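Local coordinates for protein BA_2500 (Bacillus anthracis, PDB 4GUC) that is of unknown function but belongs to the DUF5065 family, which is grouped with the immunoglobulin-like E-set domains, at residues K49-V54 / I75-L80; D24-L29 / V42-G47; I56-G61 / G98-V103; L34-T39 / T89-A94. All coordinates share one frame; numbering follows the deposited sequence. Where two conformers were deposited one is given.

In the fold
Contact 3 is the most buried of the four: two long strands of the larger sheet pair there near the centre of the chain, through regular backbone bonds and a tyrosine-glutamine contact. Contact 1 holds the same strand 53-59 from its other edge, against strand 69-76, where the pairing gives way to loops and a bridging water. Contacts 2 and 4 both involve strands of the two-stranded sheet. In contact 2 a short 3-10 segment rests on strand 39-45 through aliphatic packing with no direct hydrogen bond, whereas in contact 4 a beta turn is bonded to the chain leaving strand 84-90. Contacts 1, 2 and 4 all combine buried aliphatic groups with exposed polar ones.

Contact 1 of 4, residues K49-V54 / I75-L80; sequences KDTGIV and IYDSGL
V54 and I75 form an antiparallel hydrogen-bonded pair near the open end of the hairpin of strands 53-59 and 69-76. I75 N meets V54 O at 2.7 Å, and the return bond from V54 N to I75 O is longer, 3.1 Å, but nearly straight at the hydrogen (172°). The side chains of this pair share one face of the sheet and touch lightly, V54 CG1 lying 4.3 Å from I75 CD1. On the face that carries I53 and Y76, two larger side chains run alongside each other, pointing the same way. The tip of the isoleucine does most of the touching: I53 CD1 is 3.7 Å from Y76 CE1 and approaches the ring obliquely. With I53 CG1 anti to its own carbonyl carbon (chi1 -62°), I53 CG2 stands anti to the backbone N, beside the carbonyl carbon, 3.7 Å from I75 O.

Beyond the paired residues the two chains part, and a water spans the gap. It donates to G52 O at 2.8 Å and accepts from D77 N at 2.9 Å. D77 then shapes the following turn: its OD1 accepts from G79 N at 3.0 Å, an Asx turn in which the amide comes from above the carboxylate plane. The same oxygen takes the backbone N-H of R86, so two amides grip it and tie the turn to the start of strand 84-90.

Strand 98-106 borders strand 53-59, with K105 bonded to the backbone of I53, and the face of V54 and I75 is covered by F87 of strand 84-90, with M104 packing on V54.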
loop_
_atom_site.group_PDB
_atom_site.type_symbol
_atom_site.label_atom_id
_atom_site.label_comp_id
_atom_site.label_asym_id
_atom_site.label_seq_id
_atom_site.Cartn_x
_atom_site.Cartn_y
_atom_site.Cartn_z
ATOM N N LYS A 49 13.600 1.529 15.502
ATOM C CA LYS A 49 13.461 2.942 15.840
ATOM C C LYS A 49 12.205 3.654 15.298
ATOM O O LYS A 49 11.867 4.714 15.786
ATOM C CB LYS A 49 14.715 3.735 15.491
ATOM C CG LYS A 49 14.957 3.908 14.057
ATOM C CD LYS A 49 16.257 4.728 13.826
ATOM C CE LYS A 49 16.515 4.973 12.339
ATOM N NZ LYS A 49 15.435 5.811 11.677
ATOM N N ASP A 50 11.500 3.030 14.360
ATOM C CA ASP A 50 10.273 3.558 13.762
ATOM C C ASP A 50 9.235 2.465 13.627
ATOM O O ASP A 50 9.573 1.297 13.487
ATOM C CB ASP A 50 10.563 4.102 12.345
ATOM C CG ASP A 50 11.421 5.350 12.339
ATOM O OD1 ASP A 50 10.993 6.356 12.938
ATOM O OD2 ASP A 50 12.465 5.340 11.657
ATOM N N THR A 51 7.962 2.821 13.670
ATOM C CA THR A 51 6.834 1.913 13.490
ATOM C C THR A 51 6.243 2.202 12.112
ATOM O O THR A 51 6.062 3.377 11.753
ATOM C CB THR A 51 5.816 1.983 14.688
ATOM O OG1 THR A 51 6.428 1.386 15.860
ATOM C CG2 THR A 51 4.540 1.211 14.357
ATOM N N GLY A 52 5.982 1.184 11.290
ATOM C CA GLY A 52 5.436 1.444 9.963
ATOM C C GLY A 52 3.940 1.554 9.884
ATOM O O GLY A 52 3.202 1.149 10.770
ATOM N N ILE A 53 3.492 2.169 8.786
ATOM C CA ILE A 53 2.077 2.335 8.439
ATOM C C ILE A 53 1.986 1.920 6.968
ATOM O O ILE A 53 2.858 2.269 6.160
ATOM C CB ILE A 53 1.604 3.807 8.567
ATOM C CG1 ILE A 53 1.729 4.299 10.029
ATOM C CG2 ILE A 53 0.159 3.975 8.062
ATOM C CD1 ILE A 53 1.404 5.772 10.169
ATOM N N VAL A 54 0.926 1.199 6.618
ATOM C CA VAL A 54 0.710 0.776 5.234
ATOM C C VAL A 54 -0.577 1.390 4.670
ATOM O O VAL A 54 -1.587 1.474 5.368
ATOM C CB VAL A 54 0.599 -0.768 5.127
ATOM C CG1 VAL A 54 0.050 -1.210 3.735
ATOM C CG2 VAL A 54 1.909 -1.422 5.475
ATOM N N ILE A 75 -3.645 1.434 7.096
ATOM C CA ILE A 75 -3.601 0.268 7.969
ATOM C C ILE A 75 -2.469 0.397 8.996
ATOM O O ILE A 75 -1.285 0.610 8.652
ATOM C CB ILE A 75 -3.344 -1.019 7.146
ATOM C CG1 ILE A 75 -4.211 -1.091 5.875
ATOM C CG2 ILE A 75 -3.527 -2.258 8.032
ATOM C CD1 ILE A 75 -3.916 -2.336 4.980
ATOM N N TYR A 76 -2.814 0.281 10.273
ATOM C CA TYR A 76 -1.820 0.326 11.352
ATOM C C TYR A 76 -1.367 -1.059 11.739
ATOM O O TYR A 76 -2.023 -2.040 11.435
ATOM C CB TYR A 76 -2.344 1.109 12.556
ATOM C CG TYR A 76 -2.351 2.598 12.284
ATOM C CD1 TYR A 76 -1.289 3.384 12.716
ATOM C CD2 TYR A 76 -3.362 3.196 11.570
ATOM C CE1 TYR A 76 -1.253 4.734 12.472
ATOM C CE2 TYR A 76 -3.337 4.574 11.308
ATOM C CZ TYR A 76 -2.268 5.320 11.763
ATOM O OH TYR A 76 -2.204 6.681 11.533
ATOM N N ASP A 77 -0.196 -1.137 12.356
ATOM C CA ASP A 77 0.377 -2.389 12.820
ATOM C C ASP A 77 -0.502 -2.939 13.947
ATOM O O ASP A 77 -0.642 -2.282 14.978
ATOM C CB ASP A 77 1.804 -2.116 13.326
ATOM C CG ASP A 77 2.388 -3.243 14.157
ATOM O OD1 ASP A 77 2.078 -4.428 14.009
ATOM O OD2 ASP A 77 3.247 -2.903 15.007
ATOM N N SER A 78 -1.046 -4.136 13.764
ATOM C CA SER A 78 -1.912 -4.797 14.746
ATOM C C SER A 78 -1.283 -6.057 15.344
ATOM O O SER A 78 -1.990 -6.857 15.954
ATOM C CB SER A 78 -3.270 -5.163 14.095
ATOM O OG SER A 78 -3.145 -6.108 13.031
ATOM N N GLY A 79 0.015 -6.237 15.149
ATOM C CA GLY A 79 0.714 -7.400 15.678
ATOM C C GLY A 79 1.357 -7.094 17.018
ATOM O O GLY A 79 1.322 -5.968 17.494
ATOM N N LEU A 80 1.935 -8.111 17.649
ATOM C CA LEU A 80 2.634 -7.944 18.921
ATOM C C LEU A 80 4.101 -8.329 18.812
ATOM O O LEU A 80 4.827 -8.295 19.813
ATOM C CB LEU A 80 1.963 -8.801 19.997
ATOM C CG LEU A 80 0.524 -8.420 20.349
ATOM C CD1 LEU A 80 -0.039 -9.360 21.395
ATOM C CD2 LEU A 80 0.477 -6.957 20.840
HETATM O O HOH W 1 1.222 1.360 12.741
#

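Contact 2 of 4, residues D24-L29 / V42-G47; sequences DFIEEL and VTIYTG
L29 and I44 make the tight part of this contact, where a short 3-10 segment rests on strand 39-45. L29 CD2 reaches I44 CD1 at 3.6 Å, with the two side chains crossing at about a right angle. I44 is gripped by both of its branches. Its CG1, anti to the carbonyl carbon (chi1 -52°), carries CD1 to the leucine, while CG2 receives I26 CD1 at 4.0 Å, again at roughly a right angle. V42, two residues earlier on the strand, adds its CG2 at 4.3 Å from L29 CD2 and its CG1 at 3.4 Å from E28 O. A backbone bond from L29 N to I26 O holds the turn that presents I26 and L29 to the strand together.

The outer side is looser and polar. E28 is exposed, and only the aliphatic start of its side chain leans on the strand, CG lying 3.8 Å from T43 O. A water donates to E28 O at 2.7 Å and receives a weak bond from T43 N, bridging chains that share no direct hydrogen bond.

M104 of strand 98-106 packs on both L29 and I44, which continues the apolar layer between the sheets. The two segments are therefore joined mainly by burial of branched aliphatic groups, and the water-mediated link at the surface probably adds only modest directional hold.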
loop_
_atom_site.group_PDB
_atom_site.type_symbol
_atom_site.label_atom_id
_atom_site.label_comp_id
_atom_site.label_asym_id
_atom_site.label_seq_id
_atom_site.Cartn_x
_atom_site.Cartn_y
_atom_site.Cartn_z
ATOM N N ASP A 24 11.507 1.570 -2.304
ATOM C CA ASP A 24 12.123 0.256 -2.359
ATOM C C ASP A 24 11.092 -0.836 -2.447
ATOM O O ASP A 24 10.158 -0.897 -1.669
ATOM C CB ASP A 24 12.973 -0.019 -1.122
ATOM C CG ASP A 24 14.354 0.623 -1.171
ATOM O OD1 ASP A 24 14.705 1.369 -2.115
ATOM O OD2 ASP A 24 15.120 0.328 -0.235
ATOM N N PHE A 25 11.243 -1.718 -3.417
ATOM C CA PHE A 25 10.359 -2.848 -3.549
ATOM C C PHE A 25 10.702 -3.915 -2.516
ATOM O O PHE A 25 11.881 -4.261 -2.338
ATOM C CB PHE A 25 10.435 -3.483 -4.928
ATOM C CG PHE A 25 9.719 -4.801 -4.995
ATOM C CD1 PHE A 25 8.343 -4.857 -4.967
ATOM C CD2 PHE A 25 10.414 -5.977 -5.120
ATOM C CE1 PHE A 25 7.688 -6.067 -4.991
ATOM C CE2 PHE A 25 9.747 -7.183 -5.152
ATOM C CZ PHE A 25 8.375 -7.215 -5.104
ATOM N N ILE A 26 9.679 -4.423 -1.814
ATOM C CA ILE A 26 9.853 -5.490 -0.836
ATOM C C ILE A 26 8.836 -6.600 -1.098
ATOM O O ILE A 26 7.636 -6.358 -1.259
ATOM C CB ILE A 26 9.915 -5.019 0.621
ATOM C CG1 ILE A 26 8.658 -4.308 1.035
ATOM C CG2 ILE A 26 11.182 -4.158 0.828
ATOM C CD1 ILE A 26 8.656 -3.961 2.546
ATOM N N GLU A 27 9.309 -7.829 -1.174
ATOM C CA GLU A 27 8.424 -8.968 -1.476
ATOM C C GLU A 27 7.332 -9.247 -0.472
ATOM O O GLU A 27 6.256 -9.737 -0.855
ATOM C CB GLU A 27 9.281 -10.207 -1.818
ATOM C CG GLU A 27 10.081 -9.944 -3.124
ATOM C CD GLU A 27 11.022 -11.040 -3.601
ATOM O OE1 GLU A 27 10.877 -12.201 -3.140
ATOM O OE2 GLU A 27 11.894 -10.707 -4.476
ATOM N N GLU A 28 7.541 -8.844 0.783
ATOM C CA GLU A 28 6.535 -9.054 1.824
ATOM C C GLU A 28 5.264 -8.253 1.525
ATOM O O GLU A 28 4.186 -8.574 2.053
ATOM C CB GLU A 28 7.060 -8.716 3.232
ATOM C CG GLU A 28 8.211 -9.558 3.746
ATOM C CD GLU A 28 9.537 -9.348 3.023
ATOM O OE1 GLU A 28 9.699 -8.310 2.336
ATOM O OE2 GLU A 28 10.437 -10.215 3.173
ATOM N N LEU A 29 5.382 -7.178 0.731
ATOM C CA LEU A 29 4.208 -6.392 0.363
ATOM C C LEU A 29 3.532 -6.827 -0.937
ATOM O O LEU A 29 2.476 -6.309 -1.318
ATOM C CB LEU A 29 4.526 -4.902 0.231
ATOM C CG LEU A 29 4.712 -4.101 1.496
ATOM C CD1 LEU A 29 5.280 -2.700 1.198
ATOM C CD2 LEU A 29 3.339 -3.990 2.198
ATOM N N VAL A 42 -0.167 -9.030 5.830
ATOM C CA VAL A 42 1.283 -9.107 5.694
ATOM C C VAL A 42 2.037 -8.840 6.985
ATOM O O VAL A 42 1.591 -8.057 7.815
ATOM C CB VAL A 42 1.776 -8.099 4.610
ATOM C CG1 VAL A 42 1.038 -8.373 3.264
ATOM C CG2 VAL A 42 1.533 -6.662 5.009
ATOM N N THR A 43 3.205 -9.464 7.135
ATOM C CA THR A 43 4.090 -9.262 8.306
ATOM C C THR A 43 5.428 -8.800 7.717
ATOM O O THR A 43 5.991 -9.490 6.856
ATOM C CB THR A 43 4.246 -10.498 9.190
ATOM O OG1 THR A 43 2.978 -10.798 9.779
ATOM C CG2 THR A 43 5.265 -10.236 10.323
ATOM N N ILE A 44 5.969 -7.698 8.226
ATOM C CA ILE A 44 7.172 -7.076 7.691
ATOM C C ILE A 44 8.135 -6.630 8.768
ATOM O O ILE A 44 7.699 -6.076 9.799
ATOM C CB ILE A 44 6.717 -5.759 6.948
ATOM C CG1 ILE A 44 5.591 -6.055 5.942
ATOM C CG2 ILE A 44 7.891 -5.110 6.266
ATOM C CD1 ILE A 44 5.002 -4.840 5.246
ATOM N N TYR A 45 9.432 -6.862 8.584
ATOM C CA TYR A 45 10.428 -6.369 9.528
ATOM C C TYR A 45 10.479 -4.839 9.427
ATOM O O TYR A 45 10.698 -4.305 8.324
ATOM C CB TYR A 45 11.816 -6.940 9.245
ATOM C CG TYR A 45 12.918 -6.259 10.041
ATOM C CD1 TYR A 45 13.020 -6.434 11.430
ATOM C CD2 TYR A 45 13.899 -5.468 9.413
ATOM C CE1 TYR A 45 13.987 -5.852 12.156
ATOM C CE2 TYR A 45 14.897 -4.882 10.153
ATOM C CZ TYR A 45 14.957 -5.086 11.532
ATOM O OH TYR A 45 15.986 -4.502 12.276
ATOM N N THR A 46 10.335 -4.122 10.535
ATOM C CA THR A 46 10.334 -2.655 10.518
ATOM C C THR A 46 11.415 -1.978 11.357
ATOM O O THR A 46 11.464 -0.761 11.500
ATOM C CB THR A 46 8.954 -2.144 10.837
ATOM O OG1 THR A 46 8.464 -2.724 12.044
ATOM C CG2 THR A 46 7.943 -2.509 9.719
ATOM N N GLY A 47 12.310 -2.758 11.935
ATOM C CA GLY A 47 13.425 -2.188 12.654
ATOM C C GLY A 47 13.201 -1.771 14.086
ATOM O O GLY A 47 12.134 -1.943 14.632
HETATM O O HOH W 2 4.259 -10.404 4.076
#

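Contact 3 of 4, residues I56-G61 / G98-V103; sequences IYQLSG and GTYVAV
Y57 and V101 pair by backbone hydrogen bonds between two antiparallel strands whose short segments run at 145° to each other. Y57 N donates to V101 O at 2.9 Å, and V101 N returns to Y57 O at 2.8 Å. L59 N donates to T99 O, tilted out of the carbonyl plane. In the same pair the return bond is replaced by a water, which accepts from T99 N and donates to L59 O. The non-hydrogen-bonded pairs I56-A102 and Q58-Y100 flank the Y57-V101 pair, with I56 CA 3.5 Å from V101 O in a CA-H...O contact.

Among polar side chains, the amide of Q58 serves two partners. Its NE2 donates to Y100 OH at 3.1 Å, the hydroxyl lying within 5° of the amide plane, and its OE1 accepts from S60 OG on an in-plane lone pair. Y100 OH in turn donates to the backbone O of N96. Q58 reaches the hydroxyl because its CG is anti to the backbone N (chi1 -178°) and the chain stays extended over the ring.

That course also makes a CH-pi contact, Q58 CG sitting 4.1 Å from the centroid of the Y100 ring, over one face. On the face shared with Y100, I56 CG2 lies 3.9 Å from Y100 CD2. On the face of Y57 and V101, Y57 CD2 meets V103 CG2 at 3.9 Å; the hydroxyl of Y57 is hydrogen-bonded to D9 OD2.

Two adjacent inner strands, with L19 of helix 16-22 over V101 and V103 and I75 beside I56 on the other face, are consistent with the beta-sandwich core of an E-set domain.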
loop_
_atom_site.group_PDB
_atom_site.type_symbol
_atom_site.label_atom_id
_atom_site.label_comp_id
_atom_site.label_asym_id
_atom_site.label_seq_id
_atom_site.Cartn_x
_atom_site.Cartn_y
_atom_site.Cartn_z
ATOM N N ILE A 56 -3.149 1.379 1.128
ATOM C CA ILE A 56 -3.562 0.781 -0.117
ATOM C C ILE A 56 -4.103 1.945 -0.978
ATOM O O ILE A 56 -5.032 2.639 -0.557
ATOM C CB ILE A 56 -4.627 -0.320 0.030
ATOM C CG1 ILE A 56 -4.079 -1.489 0.878
ATOM C CG2 ILE A 56 -5.068 -0.795 -1.350
ATOM C CD1 ILE A 56 -5.040 -2.657 1.073
ATOM N N TYR A 57 -3.476 2.178 -2.125
ATOM C CA TYR A 57 -3.901 3.190 -3.066
ATOM C C TYR A 57 -4.403 2.553 -4.356
ATOM O O TYR A 57 -3.904 1.516 -4.794
ATOM C CB TYR A 57 -2.725 4.061 -3.513
ATOM C CG TYR A 57 -2.017 4.943 -2.488
ATOM C CD1 TYR A 57 -2.370 6.280 -2.340
ATOM C CD2 TYR A 57 -0.946 4.485 -1.737
ATOM C CE1 TYR A 57 -1.696 7.123 -1.455
ATOM C CE2 TYR A 57 -0.277 5.309 -0.852
ATOM C CZ TYR A 57 -0.633 6.631 -0.725
ATOM O OH TYR A 57 0.106 7.391 0.141
ATOM N N GLN A 58 -5.384 3.191 -4.991
ATOM C CA GLN A 58 -5.864 2.771 -6.280
ATOM C C GLN A 58 -5.083 3.594 -7.327
ATOM O O GLN A 58 -4.812 4.782 -7.145
ATOM C CB GLN A 58 -7.358 3.072 -6.446
ATOM C CG GLN A 58 -7.914 2.600 -7.758
ATOM C CD GLN A 58 -9.329 3.087 -8.006
ATOM O OE1 GLN A 58 -9.496 4.124 -8.649
ATOM N NE2 GLN A 58 -10.303 2.455 -7.404
ATOM N N LEU A 59 -4.699 2.951 -8.427
ATOM C CA LEU A 59 -3.983 3.612 -9.518
ATOM C C LEU A 59 -5.038 3.937 -10.595
ATOM O O LEU A 59 -5.582 3.013 -11.233
ATOM C CB LEU A 59 -2.862 2.699 -10.060
ATOM C CG LEU A 59 -2.055 3.207 -11.269
ATOM C CD1 LEU A 59 -1.489 4.569 -11.066
ATOM C CD2 LEU A 59 -0.939 2.243 -11.622
ATOM N N SER A 60 -5.306 5.224 -10.823
ATOM C CA SER A 60 -6.286 5.615 -11.807
ATOM C C SER A 60 -6.100 7.067 -12.153
ATOM O O SER A 60 -5.568 7.857 -11.379
ATOM C CB SER A 60 -7.700 5.317 -11.328
ATOM O OG SER A 60 -8.023 6.025 -10.158
ATOM N N GLY A 61 -6.545 7.418 -13.345
ATOM C CA GLY A 61 -6.425 8.780 -13.809
ATOM C C GLY A 61 -5.820 8.834 -15.194
ATOM O O GLY A 61 -5.433 7.822 -15.778
ATOM N N GLY A 98 -10.122 -2.833 -10.052
ATOM C CA GLY A 98 -9.106 -2.017 -10.701
ATOM C C GLY A 98 -7.720 -2.403 -10.243
ATOM O O GLY A 98 -7.523 -3.516 -9.743
ATOM N N THR A 99 -6.773 -1.485 -10.427
ATOM C CA THR A 99 -5.370 -1.691 -10.086
ATOM C C THR A 99 -5.031 -0.909 -8.833
ATOM O O THR A 99 -5.415 0.253 -8.686
ATOM C CB THR A 99 -4.469 -1.285 -11.259
ATOM O OG1 THR A 99 -4.831 -2.070 -12.405
ATOM C CG2 THR A 99 -3.000 -1.484 -10.958
ATOM N N TYR A 100 -4.309 -1.555 -7.915
ATOM C CA TYR A 100 -3.931 -0.988 -6.610
ATOM C C TYR A 100 -2.486 -1.228 -6.271
ATOM O O TYR A 100 -1.824 -1.984 -6.974
ATOM C CB TYR A 100 -4.813 -1.647 -5.539
ATOM C CG TYR A 100 -6.280 -1.268 -5.632
ATOM C CD1 TYR A 100 -7.131 -1.883 -6.534
ATOM C CD2 TYR A 100 -6.815 -0.300 -4.790
ATOM C CE1 TYR A 100 -8.485 -1.523 -6.638
ATOM C CE2 TYR A 100 -8.157 0.059 -4.875
ATOM C CZ TYR A 100 -8.988 -0.547 -5.814
ATOM O OH TYR A 100 -10.334 -0.186 -5.878
ATOM N N VAL A 101 -2.014 -0.574 -5.210
ATOM C CA VAL A 101 -0.643 -0.778 -4.744
ATOM C C VAL A 101 -0.584 -0.543 -3.262
ATOM O O VAL A 101 -1.289 0.324 -2.739
ATOM C CB VAL A 101 0.413 0.122 -5.470
ATOM C CG1 VAL A 101 0.136 1.593 -5.291
ATOM C CG2 VAL A 101 1.857 -0.234 -5.038
ATOM N N ALA A 102 0.204 -1.362 -2.552
ATOM C CA ALA A 102 0.397 -1.217 -1.117
ATOM C C ALA A 102 1.744 -0.535 -0.900
ATOM O O ALA A 102 2.774 -0.954 -1.457
ATOM C CB ALA A 102 0.347 -2.561 -0.387
ATOM N N VAL A 103 1.732 0.513 -0.077
ATOM C CA VAL A 103 2.911 1.301 0.227
ATOM C C VAL A 103 3.098 1.398 1.729
ATOM O O VAL A 103 2.120 1.601 2.452
ATOM C CB VAL A 103 2.763 2.755 -0.345
ATOM C CG1 VAL A 103 3.949 3.639 -0.017
ATOM C CG2 VAL A 103 2.524 2.696 -1.860
HETATM O O HOH W 3 -7.730 1.171 -11.213
#

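Contact 4 of 4, residues L34-T39 / T89-A94; sequences LKHGDT and TPITKA
G37 and D38 are bonded to I91 from a type II beta turn that runs from K35 to D38. G37 N donates to I91 O at 2.8 Å in an almost linear bond (175°), and I91 N donates back to D38 O at the same 2.8 Å. D38 N closes the turn on K35 O, while K35 N is held by D38 OD2, which it meets from above the carboxylate plane. Just beyond, T39 and P90 form an antiparallel non-hydrogen-bonded pair.

The I91 side chain packs against the turn, reaching L34 and the carbonyls of K35 and D38. Its CG1 touches L34 CD1 at 3.8 Å, the two side chains crossing at about a right angle, and its CG2 lies against K35 O. On the outer side the H36 ring is laid flat over K93, whose CA sits 3.9 Å from the ring centroid in a CH-pi contact. H36 CD2 also comes within 3.2 Å of T92 O. A hydrogen bond from H36 NE2 to the backbone O of Y95 fixes the rotation of the ring.

This is a tight turn between strands 34-35 and 39-45, clasped by the chain leaving strand 84-90, consistent with the edge of an E-set beta sandwich, where the chain passes from one sheet (34-35) to the other (39-45).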
loop_
_atom_site.group_PDB
_atom_site.type_symbol
_atom_site.label_atom_id
_atom_site.label_comp_id
_atom_site.label_asym_id
_atom_site.label_seq_id
_atom_site.Cartn_x
_atom_site.Cartn_y
_atom_site.Cartn_z
ATOM N N LEU A 34 -6.044 -9.849 -5.803
ATOM C CA LEU A 34 -7.030 -10.179 -4.758
ATOM C C LEU A 34 -8.461 -10.045 -5.284
ATOM O O LEU A 34 -8.702 -9.355 -6.291
ATOM C CB LEU A 34 -6.824 -9.251 -3.543
ATOM C CG LEU A 34 -5.441 -9.291 -2.866
ATOM C CD1 LEU A 34 -5.334 -8.293 -1.727
ATOM C CD2 LEU A 34 -5.174 -10.703 -2.371
ATOM N N LYS A 35 -9.391 -10.744 -4.641
ATOM C CA LYS A 35 -10.807 -10.700 -4.991
ATOM C C LYS A 35 -11.609 -10.247 -3.782
ATOM O O LYS A 35 -11.153 -10.389 -2.646
ATOM C CB LYS A 35 -11.316 -12.080 -5.409
ATOM C CG LYS A 35 -10.832 -12.563 -6.760
ATOM C CD LYS A 35 -11.266 -14.006 -7.017
ATOM C CE LYS A 35 -12.789 -14.236 -6.984
ATOM N NZ LYS A 35 -13.496 -13.890 -8.266
ATOM N N HIS A 36 -12.776 -9.651 -4.018
ATOM C CA HIS A 36 -13.640 -9.258 -2.908
ATOM C C HIS A 36 -13.855 -10.513 -2.058
ATOM O O HIS A 36 -14.152 -11.585 -2.601
ATOM C CB HIS A 36 -15.005 -8.706 -3.352
ATOM C CG HIS A 36 -14.924 -7.433 -4.141
ATOM N ND1 HIS A 36 -15.783 -7.131 -5.183
ATOM C CD2 HIS A 36 -14.027 -6.419 -4.086
ATOM C CE1 HIS A 36 -15.467 -5.945 -5.678
ATOM N NE2 HIS A 36 -14.379 -5.510 -5.054
ATOM N N GLY A 37 -13.685 -10.385 -0.745
ATOM C CA GLY A 37 -13.838 -11.509 0.183
ATOM C C GLY A 37 -12.497 -11.956 0.713
ATOM O O GLY A 37 -12.441 -12.632 1.754
ATOM N N ASP A 38 -11.430 -11.628 -0.010
ATOM C CA ASP A 38 -10.069 -11.964 0.434
ATOM C C ASP A 38 -9.645 -10.993 1.544
ATOM O O ASP A 38 -10.335 -10.012 1.870
ATOM C CB ASP A 38 -9.042 -11.873 -0.713
ATOM C CG ASP A 38 -9.193 -12.963 -1.757
ATOM O OD1 ASP A 38 -9.900 -13.963 -1.515
ATOM O OD2 ASP A 38 -8.542 -12.836 -2.829
ATOM N N THR A 39 -8.492 -11.269 2.133
ATOM C CA THR A 39 -7.964 -10.417 3.177
ATOM C C THR A 39 -6.515 -10.100 2.868
ATOM O O THR A 39 -5.772 -10.954 2.422
ATOM C CB THR A 39 -8.030 -11.100 4.575
ATOM O OG1 THR A 39 -9.409 -11.371 4.933
ATOM C CG2 THR A 39 -7.391 -10.242 5.675
ATOM N N THR A 89 -6.249 -6.115 6.529
ATOM C CA THR A 89 -7.491 -5.409 6.239
ATOM C C THR A 89 -8.314 -6.251 5.243
ATOM O O THR A 89 -7.741 -6.855 4.340
ATOM C CB THR A 89 -7.226 -3.963 5.721
ATOM O OG1 THR A 89 -8.363 -3.139 5.953
ATOM C CG2 THR A 89 -6.870 -3.932 4.244
ATOM N N PRO A 90 -9.664 -6.299 5.402
ATOM C CA PRO A 90 -10.475 -7.071 4.472
ATOM C C PRO A 90 -10.669 -6.396 3.121
ATOM O O PRO A 90 -10.803 -5.160 3.054
ATOM C CB PRO A 90 -11.839 -7.161 5.179
ATOM C CG PRO A 90 -11.883 -5.978 6.048
ATOM C CD PRO A 90 -10.462 -5.697 6.477
ATOM N N ILE A 91 -10.674 -7.192 2.050
ATOM C CA ILE A 91 -10.934 -6.649 0.718
ATOM C C ILE A 91 -12.464 -6.728 0.512
ATOM O O ILE A 91 -13.031 -7.782 0.157
ATOM C CB ILE A 91 -10.163 -7.376 -0.387
ATOM C CG1 ILE A 91 -8.664 -7.346 -0.091
ATOM C CG2 ILE A 91 -10.449 -6.742 -1.752
ATOM C CD1 ILE A 91 -8.067 -5.978 0.055
ATOM N N THR A 92 -13.118 -5.600 0.758
ATOM C CA THR A 92 -14.564 -5.474 0.635
ATOM C C THR A 92 -14.927 -4.889 -0.730
ATOM O O THR A 92 -14.048 -4.566 -1.528
ATOM C CB THR A 92 -15.093 -4.510 1.714
ATOM O OG1 THR A 92 -14.575 -3.195 1.452
ATOM C CG2 THR A 92 -14.663 -4.968 3.106
ATOM N N LYS A 93 -16.224 -4.751 -0.999
ATOM C CA LYS A 93 -16.681 -4.188 -2.260
ATOM C C LYS A 93 -16.376 -2.702 -2.400
ATOM O O LYS A 93 -16.469 -2.155 -3.500
ATOM C CB LYS A 93 -18.164 -4.442 -2.474
ATOM C CG LYS A 93 -18.487 -5.892 -2.731
ATOM C CD LYS A 93 -19.945 -6.033 -2.981
ATOM C CE LYS A 93 -20.292 -7.468 -3.287
ATOM N NZ LYS A 93 -21.722 -7.705 -3.385
ATOM N N ALA A 94 -16.013 -2.051 -1.303
ATOM C CA ALA A 94 -15.647 -0.638 -1.333
ATOM C C ALA A 94 -14.424 -0.448 -2.263
ATOM O O ALA A 94 -14.172 0.652 -2.756
ATOM C CB ALA A 94 -15.349 -0.148 0.080
#